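Local atomic coordinates of nucleocapsid protein (Schmallenberg virus, PDB entry 4JNG), a protein that encapsidates the viral genomic RNA, protecting it from nucleases and forming the helical nucleocapsid that serves as template for transcription and replication. Residues 25-30 and 89-94; 48-53 and 62-67; 71-76 and 94-99. One frame throughout, in Å; residues are numbered along the deposited sequence.

The three contacts adjoin one another around helix 93-110 and the hairpin of strands 61-66 and 69-74. Contacts 1 and 3 share His-94, and their centres lie about 7 Å apart. Contact 2 is centred about 9 Å from contact 3 and is tied to it through the hairpin, where Phe-71 N lies 2.7 Å from Leu-64 O. Between contacts 1 and 3, Val-74 N approaches Ile-91 O to 2.9 Å. Contacts 1 and 2 are centred about 15 Å apart, yet Leu-93 joins them, its CD2 lying 3.5 Å from Lys-51 N. RNA runs along this region: U29 of chain A lies by the lysines of contact 2, U24 and U25 by contact 3.

Contact 1: 25-30 and 89-94; sequences VAFIGK and NAITLH
Ala-26 and Asn-89 mark the closest backbone approach, with CA atoms 6.3 Å apart, where helix 20-31 passes the loop that leads into helix 93-110. The i to i+4 bonds from Gly-29 N to Val-25 O (2.8 Å) and from Lys-30 N to Ala-26 O (3.0 Å) are consistent with helix through residues 25-30. Residues 89 and 90 are irregular, and Leu-93 begins the next helix, with Thr-92 at its N-cap: its OG1 accepts from the backbone N of Arg-95. The segments therefore meet over a short length, and 137 Å² is buried in total.

Two side-chain pairs carry the contact. The inner one sets Phe-27 against Ile-91, whose side chains cross at about a right angle. Phe-27 CG lies anti to the backbone N (chi1 168°), which carries the ring away from its own helix, and its CD1-CE1 side meets the isoleucine. Both methyls of Ile-91 take part: CG2 reaches Phe-27 CD1 at 3.9 Å, approaching the ring obliquely, while CD1 lies 4.1 Å from Phe-27 CE1. In the outer pair, the methyl of Ala-26 rests against the amide carbon of Asn-89, CB to CG 4.2 Å, at the more exposed margin.

Further packing surrounds the inner pair. Tyr-99 and Leu-100 of helix 93-110 touch Phe-27, Phe-71 of strand 69-74 touches both Phe-27 and Ile-91, and the backbone of Ile-91 is hydrogen-bonded to Val-74.

Chemically, Phe-27 and Ile-91 join by apolar burial, whereas the outer pair is van der Waals contact at the margin. Polar interactions instead fix the loop itself: Ala-90 O accepts from NH1 of the RNA-binding Arg-95. Ala-90, next to the residue that packs on Phe-27, thus probably contributes to positioning a side chain of the RNA site.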
loop_
_atom_site.group_PDB
_atom_site.type_symbol
_atom_site.label_atom_id
_atom_site.label_comp_id
_atom_site.label_asym_id
_atom_site.label_seq_id
_atom_site.Cartn_x
_atom_site.Cartn_y
_atom_site.Cartn_z
ATOM N N VAL B 25 -16.217 -30.411 -18.658
ATOM C CA VAL B 25 -16.761 -31.051 -19.839
ATOM C C VAL B 25 -17.427 -30.018 -20.742
ATOM O O VAL B 25 -17.307 -30.111 -21.959
ATOM C CB VAL B 25 -17.715 -32.201 -19.478
ATOM C CG1 VAL B 25 -18.323 -32.808 -20.733
ATOM C CG2 VAL B 25 -16.961 -33.269 -18.706
ATOM N N ALA B 26 -18.084 -29.016 -20.154
ATOM C CA ALA B 26 -18.669 -27.923 -20.945
ATOM C C ALA B 26 -17.595 -27.090 -21.645
ATOM O O ALA B 26 -17.804 -26.594 -22.752
ATOM C CB ALA B 26 -19.537 -27.032 -20.073
ATOM N N PHE B 27 -16.455 -26.933 -20.983
ATOM C CA PHE B 27 -15.321 -26.209 -21.542
ATOM C C PHE B 27 -14.715 -26.984 -22.715
ATOM O O PHE B 27 -14.346 -26.390 -23.737
ATOM C CB PHE B 27 -14.291 -25.963 -20.438
ATOM C CG PHE B 27 -12.958 -25.483 -20.918
ATOM C CD1 PHE B 27 -12.744 -24.142 -21.191
ATOM C CD2 PHE B 27 -11.899 -26.364 -21.044
ATOM C CE1 PHE B 27 -11.504 -23.693 -21.603
ATOM C CE2 PHE B 27 -10.653 -25.925 -21.460
ATOM C CZ PHE B 27 -10.455 -24.585 -21.744
ATOM N N ILE B 28 -14.611 -28.300 -22.561
ATOM C CA ILE B 28 -14.128 -29.152 -23.641
ATOM C C ILE B 28 -15.137 -29.144 -24.781
ATOM O O ILE B 28 -14.758 -29.096 -25.936
ATOM C CB ILE B 28 -13.854 -30.594 -23.172
ATOM C CG1 ILE B 28 -12.733 -30.613 -22.118
ATOM C CG2 ILE B 28 -13.486 -31.493 -24.351
ATOM C CD1 ILE B 28 -11.428 -29.984 -22.552
ATOM N N GLY B 29 -16.418 -29.169 -24.446
ATOM C CA GLY B 29 -17.480 -28.997 -25.435
ATOM C C GLY B 29 -17.335 -27.740 -26.279
ATOM O O GLY B 29 -17.475 -27.792 -27.506
ATOM N N LYS B 30 -17.036 -26.612 -25.637
ATOM C CA LYS B 30 -16.938 -25.337 -26.351
ATOM C C LYS B 30 -15.622 -25.138 -27.093
ATOM O O LYS B 30 -15.629 -24.610 -28.195
ATOM C CB LYS B 30 -17.137 -24.163 -25.393
ATOM C CG LYS B 30 -17.353 -22.814 -26.076
ATOM C CD LYS B 30 -17.977 -21.811 -25.100
ATOM C CE LYS B 30 -18.438 -20.537 -25.798
ATOM N NZ LYS B 30 -17.400 -19.463 -25.796
ATOM N N ASN B 89 -21.158 -22.732 -15.983
ATOM C CA ASN B 89 -20.436 -23.121 -17.193
ATOM C C ASN B 89 -19.578 -22.004 -17.758
ATOM O O ASN B 89 -19.115 -22.099 -18.892
ATOM C CB ASN B 89 -21.416 -23.588 -18.257
ATOM C CG ASN B 89 -22.212 -24.792 -17.816
ATOM O OD1 ASN B 89 -21.956 -25.363 -16.756
ATOM N ND2 ASN B 89 -23.181 -25.196 -18.636
ATOM N N ALA B 90 -19.356 -20.952 -16.966
ATOM C CA ALA B 90 -18.482 -19.868 -17.387
ATOM C C ALA B 90 -17.079 -20.121 -16.876
ATOM O O ALA B 90 -16.884 -20.838 -15.880
ATOM C CB ALA B 90 -18.995 -18.531 -16.879
ATOM N N ILE B 91 -16.106 -19.514 -17.552
ATOM C CA ILE B 91 -14.711 -19.618 -17.159
ATOM C C ILE B 91 -14.198 -18.260 -16.709
ATOM O O ILE B 91 -14.396 -17.241 -17.359
ATOM C CB ILE B 91 -13.768 -20.201 -18.259
ATOM C CG1 ILE B 91 -14.025 -19.573 -19.636
ATOM C CG2 ILE B 91 -13.934 -21.707 -18.353
ATOM C CD1 ILE B 91 -13.033 -20.008 -20.701
ATOM N N THR B 92 -13.579 -18.275 -15.541
ATOM C CA THR B 92 -12.708 -17.214 -15.102
ATOM C C THR B 92 -11.317 -17.648 -15.499
ATOM O O THR B 92 -11.121 -18.767 -15.962
ATOM C CB THR B 92 -12.770 -17.070 -13.571
ATOM O OG1 THR B 92 -12.443 -18.327 -12.972
ATOM C CG2 THR B 92 -14.163 -16.665 -13.145
ATOM N N LEU B 93 -10.354 -16.767 -15.300
ATOM C CA LEU B 93 -8.961 -17.077 -15.520
ATOM C C LEU B 93 -8.540 -18.271 -14.679
ATOM O O LEU B 93 -7.821 -19.174 -15.155
ATOM C CB LEU B 93 -8.100 -15.857 -15.192
ATOM C CG LEU B 93 -6.897 -15.553 -16.089
ATOM C CD1 LEU B 93 -7.165 -15.868 -17.553
ATOM C CD2 LEU B 93 -6.522 -14.088 -15.925
ATOM N N HIS B 94 -9.019 -18.284 -13.434
ATOM C CA HIS B 94 -8.703 -19.336 -12.507
ATOM C C HIS B 94 -9.278 -20.673 -12.958
ATOM O O HIS B 94 -8.584 -21.684 -12.930
ATOM C CB HIS B 94 -9.235 -19.003 -11.106
ATOM C CG HIS B 94 -8.660 -19.867 -10.036
ATOM N ND1 HIS B 94 -9.338 -20.940 -9.505
ATOM C CD2 HIS B 94 -7.460 -19.832 -9.413
ATOM C CE1 HIS B 94 -8.590 -21.520 -8.588
ATOM N NE2 HIS B 94 -7.443 -20.871 -8.517
#

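Contact 2: 48-53 and 62-67; sequences KKAKMV and VDLTFG. With nucleotides of chain A.
Ala-50 turns its methyl group toward both Leu-64 and Phe-66, and these two touches make up the close part of the contact. Its CB lies 4.1 Å from Leu-64 CD1 and 4.0 Å from Phe-66 CZ. The ring presents its edge, with the methyl near the ring plane. For Phe-66, CG stands beside the backbone N (chi1 -64°); the CA-CB bond is not aimed at the helix, yet the far end of the ring swings in to reach it. All three residues are buried. The backbones stay well separated, Ala-50 CA to Leu-64 CA measuring 8.1 Å, and only 111 Å² is buried. Val-53 is looser, its CG1 coming no nearer than 5.1 Å to the strand, at Leu-64 CD2.

Another side of the helix, partly exposed, faces RNA. Lys-48 leaves its backbone with CG anti to N (chi1 174°) and bends at chi2, which lays its aliphatic part closely by the base of U29 of chain A: CD comes 3.4 Å from C5. The ammonium approaches are longer, Lys-48 NZ 3.7 Å from OP2 of that nucleotide and Lys-51 NZ 3.8 Å from its O4. Both are established RNA-binding residues; Lys-48 would be drawn to the phosphate charge, Lys-51 more weakly to the carbonyl dipole.

Among its neighbours, the buried side is closed by Leu-93 on Ala-50 and Met-96 on Phe-66, both from helix 93-110. Strand 61-66 pairs with strand 69-74 through backbone bonds of Leu-64 and also of Val-62, whose partner is Val-73. Phe-7 of a neighbouring subunit stacks on the Phe-66 ring and packs on Ala-50, while a strand of that subunit pairs in parallel with Thr-65 and Phe-66, extending the two-stranded hairpin across the oligomer interface.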
loop_
_atom_site.group_PDB
_atom_site.type_symbol
_atom_site.label_atom_id
_atom_site.label_comp_id
_atom_site.label_asym_id
_atom_site.label_seq_id
_atom_site.Cartn_x
_atom_site.Cartn_y
_atom_site.Cartn_z
ATOM N N LYS B 48 -0.302 -14.619 -15.421
ATOM C CA LYS B 48 -0.109 -13.484 -14.528
ATOM C C LYS B 48 -0.390 -12.164 -15.243
ATOM O O LYS B 48 -1.039 -11.269 -14.684
ATOM C CB LYS B 48 1.309 -13.500 -13.953
ATOM C CG LYS B 48 1.682 -12.283 -13.114
ATOM C CD LYS B 48 2.519 -12.673 -11.904
ATOM C CE LYS B 48 3.444 -11.549 -11.464
ATOM N NZ LYS B 48 4.144 -11.891 -10.194
ATOM N N LYS B 49 0.093 -12.048 -16.477
ATOM C CA LYS B 49 -0.123 -10.857 -17.290
ATOM C C LYS B 49 -1.600 -10.612 -17.611
ATOM O O LYS B 49 -2.065 -9.473 -17.593
ATOM C CB LYS B 49 0.673 -10.963 -18.600
ATOM C CG LYS B 49 0.651 -9.705 -19.448
ATOM C CD LYS B 49 1.685 -9.766 -20.556
ATOM C CE LYS B 49 1.291 -8.879 -21.727
ATOM N NZ LYS B 49 2.315 -8.914 -22.808
ATOM N N ALA B 50 -2.332 -11.677 -17.929
ATOM C CA ALA B 50 -3.742 -11.557 -18.304
ATOM C C ALA B 50 -4.573 -11.107 -17.100
ATOM O O ALA B 50 -5.565 -10.395 -17.226
ATOM C CB ALA B 50 -4.257 -12.885 -18.832
ATOM N N LYS B 51 -4.127 -11.546 -15.937
ATOM C CA LYS B 51 -4.753 -11.261 -14.667
ATOM C C LYS B 51 -4.576 -9.777 -14.320
ATOM O O LYS B 51 -5.503 -9.129 -13.844
ATOM C CB LYS B 51 -4.108 -12.198 -13.644
ATOM C CG LYS B 51 -4.400 -11.955 -12.191
ATOM C CD LYS B 51 -3.534 -12.880 -11.348
ATOM C CE LYS B 51 -4.242 -14.174 -11.003
ATOM N NZ LYS B 51 -3.469 -14.876 -9.944
ATOM N N MET B 52 -3.391 -9.242 -14.598
ATOM C CA MET B 52 -3.125 -7.808 -14.458
ATOM C C MET B 52 -3.970 -6.989 -15.421
ATOM O O MET B 52 -4.489 -5.932 -15.057
ATOM C CB MET B 52 -1.660 -7.512 -14.745
ATOM C CG MET B 52 -0.688 -8.085 -13.730
ATOM S SD MET B 52 0.900 -8.493 -14.483
ATOM C CE MET B 52 1.113 -7.164 -15.664
ATOM N N VAL B 53 -4.089 -7.466 -16.655
ATOM C CA VAL B 53 -4.960 -6.832 -17.635
ATOM C C VAL B 53 -6.366 -6.763 -17.032
ATOM O O VAL B 53 -6.899 -5.667 -16.796
ATOM C CB VAL B 53 -4.942 -7.588 -18.986
ATOM C CG1 VAL B 53 -6.059 -7.119 -19.907
ATOM C CG2 VAL B 53 -3.601 -7.401 -19.680
ATOM N N VAL B 62 -14.575 -10.464 -20.833
ATOM C CA VAL B 62 -13.550 -10.077 -21.793
ATOM C C VAL B 62 -13.136 -11.254 -22.664
ATOM O O VAL B 62 -12.926 -12.368 -22.176
ATOM C CB VAL B 62 -12.285 -9.537 -21.088
ATOM C CG1 VAL B 62 -11.305 -8.973 -22.105
ATOM C CG2 VAL B 62 -12.654 -8.453 -20.087
ATOM N N ASP B 63 -12.993 -10.978 -23.950
ATOM C CA ASP B 63 -12.496 -11.950 -24.916
ATOM C C ASP B 63 -10.969 -11.953 -24.921
ATOM O O ASP B 63 -10.347 -11.000 -25.378
ATOM C CB ASP B 63 -13.036 -11.610 -26.307
ATOM C CG ASP B 63 -14.470 -12.069 -26.515
ATOM O OD1 ASP B 63 -15.147 -12.448 -25.535
ATOM O OD2 ASP B 63 -14.929 -12.078 -27.680
ATOM N N LEU B 64 -10.360 -13.017 -24.402
ATOM C CA LEU B 64 -8.902 -13.131 -24.394
ATOM C C LEU B 64 -8.440 -14.174 -25.391
ATOM O O LEU B 64 -9.040 -15.238 -25.499
ATOM C CB LEU B 64 -8.404 -13.513 -23.005
ATOM C CG LEU B 64 -8.627 -12.493 -21.896
ATOM C CD1 LEU B 64 -7.957 -12.995 -20.630
ATOM C CD2 LEU B 64 -8.078 -11.129 -22.288
ATOM N N THR B 65 -7.371 -13.867 -26.118
ATOM C CA THR B 65 -6.849 -14.775 -27.150
ATOM C C THR B 65 -5.482 -15.286 -26.733
ATOM O O THR B 65 -4.566 -14.493 -26.517
ATOM C CB THR B 65 -6.739 -14.066 -28.509
ATOM O OG1 THR B 65 -7.973 -13.405 -28.795
ATOM C CG2 THR B 65 -6.435 -15.069 -29.649
ATOM N N PHE B 66 -5.360 -16.607 -26.598
ATOM C CA PHE B 66 -4.086 -17.262 -26.288
ATOM C C PHE B 66 -3.675 -18.196 -27.433
ATOM O O PHE B 66 -4.385 -19.146 -27.735
ATOM C CB PHE B 66 -4.200 -18.083 -25.005
ATOM C CG PHE B 66 -4.482 -17.260 -23.787
ATOM C CD1 PHE B 66 -3.449 -16.639 -23.102
ATOM C CD2 PHE B 66 -5.780 -17.102 -23.324
ATOM C CE1 PHE B 66 -3.709 -15.874 -21.973
ATOM C CE2 PHE B 66 -6.042 -16.334 -22.204
ATOM C CZ PHE B 66 -5.006 -15.722 -21.528
ATOM N N GLY B 67 -2.525 -17.931 -28.044
ATOM C CA GLY B 67 -2.033 -18.720 -29.185
ATOM C C GLY B 67 -3.091 -18.906 -30.256
ATOM O O GLY B 67 -3.311 -20.014 -30.742
ATOM P P U A 29 6.690 -15.314 -7.730
ATOM O OP1 U A 29 8.159 -15.100 -7.776
ATOM O OP2 U A 29 5.776 -14.144 -7.761
ATOM O "O5'" U A 29 6.258 -16.292 -8.910
ATOM C "C5'" U A 29 7.090 -17.395 -9.312
ATOM C "C4'" U A 29 6.917 -17.650 -10.788
ATOM O "O4'" U A 29 5.521 -17.971 -11.053
ATOM C "C3'" U A 29 7.261 -16.473 -11.699
ATOM O "O3'" U A 29 7.902 -16.926 -12.891
ATOM C "C2'" U A 29 5.891 -15.871 -11.995
ATOM O "O2'" U A 29 5.802 -15.089 -13.166
ATOM C "C1'" U A 29 5.035 -17.132 -12.079
ATOM N N1 U A 29 3.594 -16.916 -11.877
ATOM C C2 U A 29 2.715 -17.633 -12.669
ATOM O O2 U A 29 3.082 -18.444 -13.502
ATOM N N3 U A 29 1.387 -17.367 -12.444
ATOM C C4 U A 29 0.856 -16.479 -11.533
ATOM O O4 U A 29 -0.366 -16.351 -11.451
ATOM C C5 U A 29 1.828 -15.771 -10.757
ATOM C C6 U A 29 3.131 -16.008 -10.949
#

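Contact 3: 71-76 and 94-99; sequences FTVVNN and HRMSGY. With nucleotides of chain A.
A Met-aromatic contact joins strand 69-74 of the beta hairpin to helix 93-110, where Met-96 meets Phe-71. Met-96 CE sits over one face of the ring, 3.3 Å from its centroid and 12° off the normal, the geometry of a close CH-pi contact. The sulfur lies farther out and obliquely, SD to centroid 4.6 Å. Met-96 CG stands anti to the backbone N (chi1 -176°), and the chain runs on extended, crossing the phenylalanine at about a right angle and delivering its methyl to the ring centre. Val-73 CG2 adds a looser touch, 4.3 Å from Met-96 SD.

One residue earlier in the helix, Arg-95 turns to the RNA. Its NE donates to OP1 of U24 of chain A over 2.9 Å, nearly straight at 168°, with the phosphate at the edge of the guanidinium and near its plane. NH1 is held by Pro-87 O, NH2 bonds a further phosphate of the RNA, and Phe-18 makes a cation-pi contact; with these partners the group's rotation is probably restricted. Two residues past the strand, Asn-76 ND2 donates to O2' of U24 of chain A at 2.9 Å and also to Asn-84 O, which helps set the amide's position.

Helix and hairpin thus share an apolar core that includes Phe-66 of the partner strand and is flanked by Phe-43 of helix 37-45, beside a phosphate- and ribose-binding edge characteristic of the RNA site of this orthobunyavirus nucleoprotein.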
loop_
_atom_site.group_PDB
_atom_site.type_symbol
_atom_site.label_atom_id
_atom_site.label_comp_id
_atom_site.label_asym_id
_atom_site.label_seq_id
_atom_site.Cartn_x
_atom_site.Cartn_y
_atom_site.Cartn_z
ATOM N N PHE B 71 -11.056 -16.940 -26.080
ATOM C CA PHE B 71 -11.875 -17.398 -24.955
ATOM C C PHE B 71 -12.673 -16.245 -24.360
ATOM O O PHE B 71 -12.134 -15.161 -24.158
ATOM C CB PHE B 71 -10.982 -17.954 -23.854
ATOM C CG PHE B 71 -10.181 -19.144 -24.267
ATOM C CD1 PHE B 71 -8.975 -18.987 -24.935
ATOM C CD2 PHE B 71 -10.623 -20.427 -23.973
ATOM C CE1 PHE B 71 -8.234 -20.089 -25.329
ATOM C CE2 PHE B 71 -9.887 -21.533 -24.362
ATOM C CZ PHE B 71 -8.691 -21.363 -25.039
ATOM N N THR B 72 -13.947 -16.486 -24.063
ATOM C CA THR B 72 -14.754 -15.523 -23.326
ATOM C C THR B 72 -14.573 -15.786 -21.838
ATOM O O THR B 72 -14.921 -16.859 -21.340
ATOM C CB THR B 72 -16.238 -15.595 -23.712
ATOM O OG1 THR B 72 -16.380 -15.151 -25.066
ATOM C CG2 THR B 72 -17.083 -14.687 -22.816
ATOM N N VAL B 73 -14.026 -14.793 -21.145
ATOM C CA VAL B 73 -13.632 -14.920 -19.749
ATOM C C VAL B 73 -14.482 -13.968 -18.883
ATOM O O VAL B 73 -14.672 -12.804 -19.231
ATOM C CB VAL B 73 -12.127 -14.585 -19.605
ATOM C CG1 VAL B 73 -11.646 -14.781 -18.175
ATOM C CG2 VAL B 73 -11.287 -15.432 -20.573
ATOM N N VAL B 74 -14.993 -14.474 -17.763
ATOM C CA VAL B 74 -15.643 -13.637 -16.750
ATOM C C VAL B 74 -14.568 -12.943 -15.909
ATOM O O VAL B 74 -13.683 -13.591 -15.357
ATOM C CB VAL B 74 -16.597 -14.459 -15.860
ATOM C CG1 VAL B 74 -17.115 -13.641 -14.682
ATOM C CG2 VAL B 74 -17.769 -14.945 -16.695
ATOM N N ASN B 75 -14.652 -11.617 -15.852
ATOM C CA ASN B 75 -13.661 -10.792 -15.187
ATOM C C ASN B 75 -14.165 -10.367 -13.804
ATOM O O ASN B 75 -14.929 -9.408 -13.693
ATOM C CB ASN B 75 -13.352 -9.562 -16.045
ATOM C CG ASN B 75 -12.385 -8.594 -15.376
ATOM O OD1 ASN B 75 -11.820 -8.879 -14.307
ATOM N ND2 ASN B 75 -12.189 -7.435 -16.007
ATOM N N ASN B 76 -13.746 -11.109 -12.778
ATOM C CA ASN B 76 -14.012 -10.777 -11.369
ATOM C C ASN B 76 -12.754 -10.254 -10.666
ATOM O O ASN B 76 -12.705 -10.167 -9.439
ATOM C CB ASN B 76 -14.575 -12.000 -10.623
ATOM C CG ASN B 76 -16.090 -12.102 -10.717
ATOM O OD1 ASN B 76 -16.713 -11.501 -11.584
ATOM N ND2 ASN B 76 -16.690 -12.859 -9.807
ATOM N N HIS B 94 -9.019 -18.284 -13.434
ATOM C CA HIS B 94 -8.703 -19.336 -12.507
ATOM C C HIS B 94 -9.278 -20.673 -12.958
ATOM O O HIS B 94 -8.584 -21.684 -12.930
ATOM C CB HIS B 94 -9.235 -19.003 -11.106
ATOM C CG HIS B 94 -8.660 -19.867 -10.036
ATOM N ND1 HIS B 94 -9.338 -20.940 -9.505
ATOM C CD2 HIS B 94 -7.460 -19.832 -9.413
ATOM C CE1 HIS B 94 -8.590 -21.520 -8.588
ATOM N NE2 HIS B 94 -7.443 -20.871 -8.517
ATOM N N ARG B 95 -10.542 -20.677 -13.365
ATOM C CA ARG B 95 -11.191 -21.913 -13.790
ATOM C C ARG B 95 -10.523 -22.467 -15.054
ATOM O O ARG B 95 -10.248 -23.659 -15.151
ATOM C CB ARG B 95 -12.682 -21.685 -14.026
ATOM C CG ARG B 95 -13.491 -21.473 -12.738
ATOM C CD ARG B 95 -14.977 -21.403 -13.055
ATOM N NE ARG B 95 -15.788 -21.122 -11.882
ATOM C CZ ARG B 95 -17.111 -20.970 -11.876
ATOM N NH1 ARG B 95 -17.823 -21.060 -12.995
ATOM N NH2 ARG B 95 -17.729 -20.726 -10.721
ATOM N N MET B 96 -10.254 -21.562 -15.990
ATOM C CA MET B 96 -9.654 -21.875 -17.285
ATOM C C MET B 96 -8.311 -22.579 -17.102
ATOM O O MET B 96 -8.032 -23.592 -17.740
ATOM C CB MET B 96 -9.473 -20.558 -18.035
ATOM C CG MET B 96 -8.957 -20.680 -19.442
ATOM S SD MET B 96 -8.922 -19.053 -20.195
ATOM C CE MET B 96 -8.067 -19.542 -21.692
ATOM N N SER B 97 -7.501 -22.044 -16.189
ATOM C CA SER B 97 -6.223 -22.630 -15.820
ATOM C C SER B 97 -6.349 -24.068 -15.320
ATOM O O SER B 97 -5.552 -24.927 -15.689
ATOM C CB SER B 97 -5.559 -21.770 -14.751
ATOM O OG SER B 97 -4.336 -22.331 -14.326
ATOM N N GLY B 98 -7.338 -24.321 -14.466
ATOM C CA GLY B 98 -7.594 -25.671 -13.969
ATOM C C GLY B 98 -8.084 -26.605 -15.071
ATOM O O GLY B 98 -7.617 -27.745 -15.192
ATOM N N TYR B 99 -9.017 -26.126 -15.884
ATOM C CA TYR B 99 -9.514 -26.942 -16.988
ATOM C C TYR B 99 -8.374 -27.323 -17.943
ATOM O O TYR B 99 -8.233 -28.492 -18.265
ATOM C CB TYR B 99 -10.641 -26.245 -17.753
ATOM C CG TYR B 99 -11.904 -25.985 -16.957
ATOM C CD1 TYR B 99 -12.189 -26.676 -15.768
ATOM C CD2 TYR B 99 -12.833 -25.053 -17.403
ATOM C CE1 TYR B 99 -13.356 -26.428 -15.060
ATOM C CE2 TYR B 99 -14.001 -24.804 -16.698
ATOM C CZ TYR B 99 -14.257 -25.494 -15.533
ATOM O OH TYR B 99 -15.423 -25.237 -14.855
ATOM P P U A 24 -14.782 -20.166 -8.100
ATOM O OP1 U A 24 -14.337 -20.523 -9.493
ATOM O OP2 U A 24 -14.044 -20.716 -6.940
ATOM O "O5'" U A 24 -14.774 -18.584 -7.957
ATOM C "C5'" U A 24 -15.571 -17.740 -8.798
ATOM C "C4'" U A 24 -15.522 -16.321 -8.290
ATOM O "O4'" U A 24 -16.311 -16.206 -7.070
ATOM C "C3'" U A 24 -14.148 -15.806 -7.890
ATOM O "O3'" U A 24 -13.402 -15.358 -9.008
ATOM C "C2'" U A 24 -14.511 -14.675 -6.937
ATOM O "O2'" U A 24 -14.955 -13.483 -7.557
ATOM C "C1'" U A 24 -15.686 -15.294 -6.183
ATOM N N1 U A 24 -15.300 -16.013 -4.960
ATOM C C2 U A 24 -15.049 -15.258 -3.830
ATOM O O2 U A 24 -15.118 -14.041 -3.821
ATOM N N3 U A 24 -14.701 -15.982 -2.716
ATOM C C4 U A 24 -14.587 -17.352 -2.615
ATOM O O4 U A 24 -14.266 -17.856 -1.538
ATOM C C5 U A 24 -14.860 -18.062 -3.827
ATOM C C6 U A 24 -15.196 -17.386 -4.932
ATOM P P U A 25 -11.821 -15.626 -9.099
ATOM O OP1 U A 25 -11.397 -15.321 -10.485
ATOM O OP2 U A 25 -11.517 -16.948 -8.505
ATOM O "O5'" U A 25 -11.224 -14.473 -8.181
ATOM C "C5'" U A 25 -11.462 -13.096 -8.496
ATOM C "C4'" U A 25 -11.135 -12.249 -7.296
ATOM O "O4'" U A 25 -11.940 -12.679 -6.166
ATOM C "C3'" U A 25 -9.704 -12.361 -6.801
ATOM O "O3'" U A 25 -8.866 -11.518 -7.591
ATOM C "C2'" U A 25 -9.834 -11.933 -5.341
ATOM O "O2'" U A 25 -9.818 -10.530 -5.203
ATOM C "C1'" U A 25 -11.216 -12.475 -4.967
ATOM N N1 U A 25 -11.231 -13.723 -4.182
ATOM C C2 U A 25 -11.199 -13.603 -2.803
ATOM O O2 U A 25 -11.133 -12.527 -2.234
ATOM N N3 U A 25 -11.241 -14.791 -2.117
ATOM C C4 U A 25 -11.315 -16.061 -2.650
ATOM O O4 U A 25 -11.348 -17.035 -1.896
ATOM C C5 U A 25 -11.352 -16.103 -4.082
ATOM C C6 U A 25 -11.315 -14.961 -4.781
#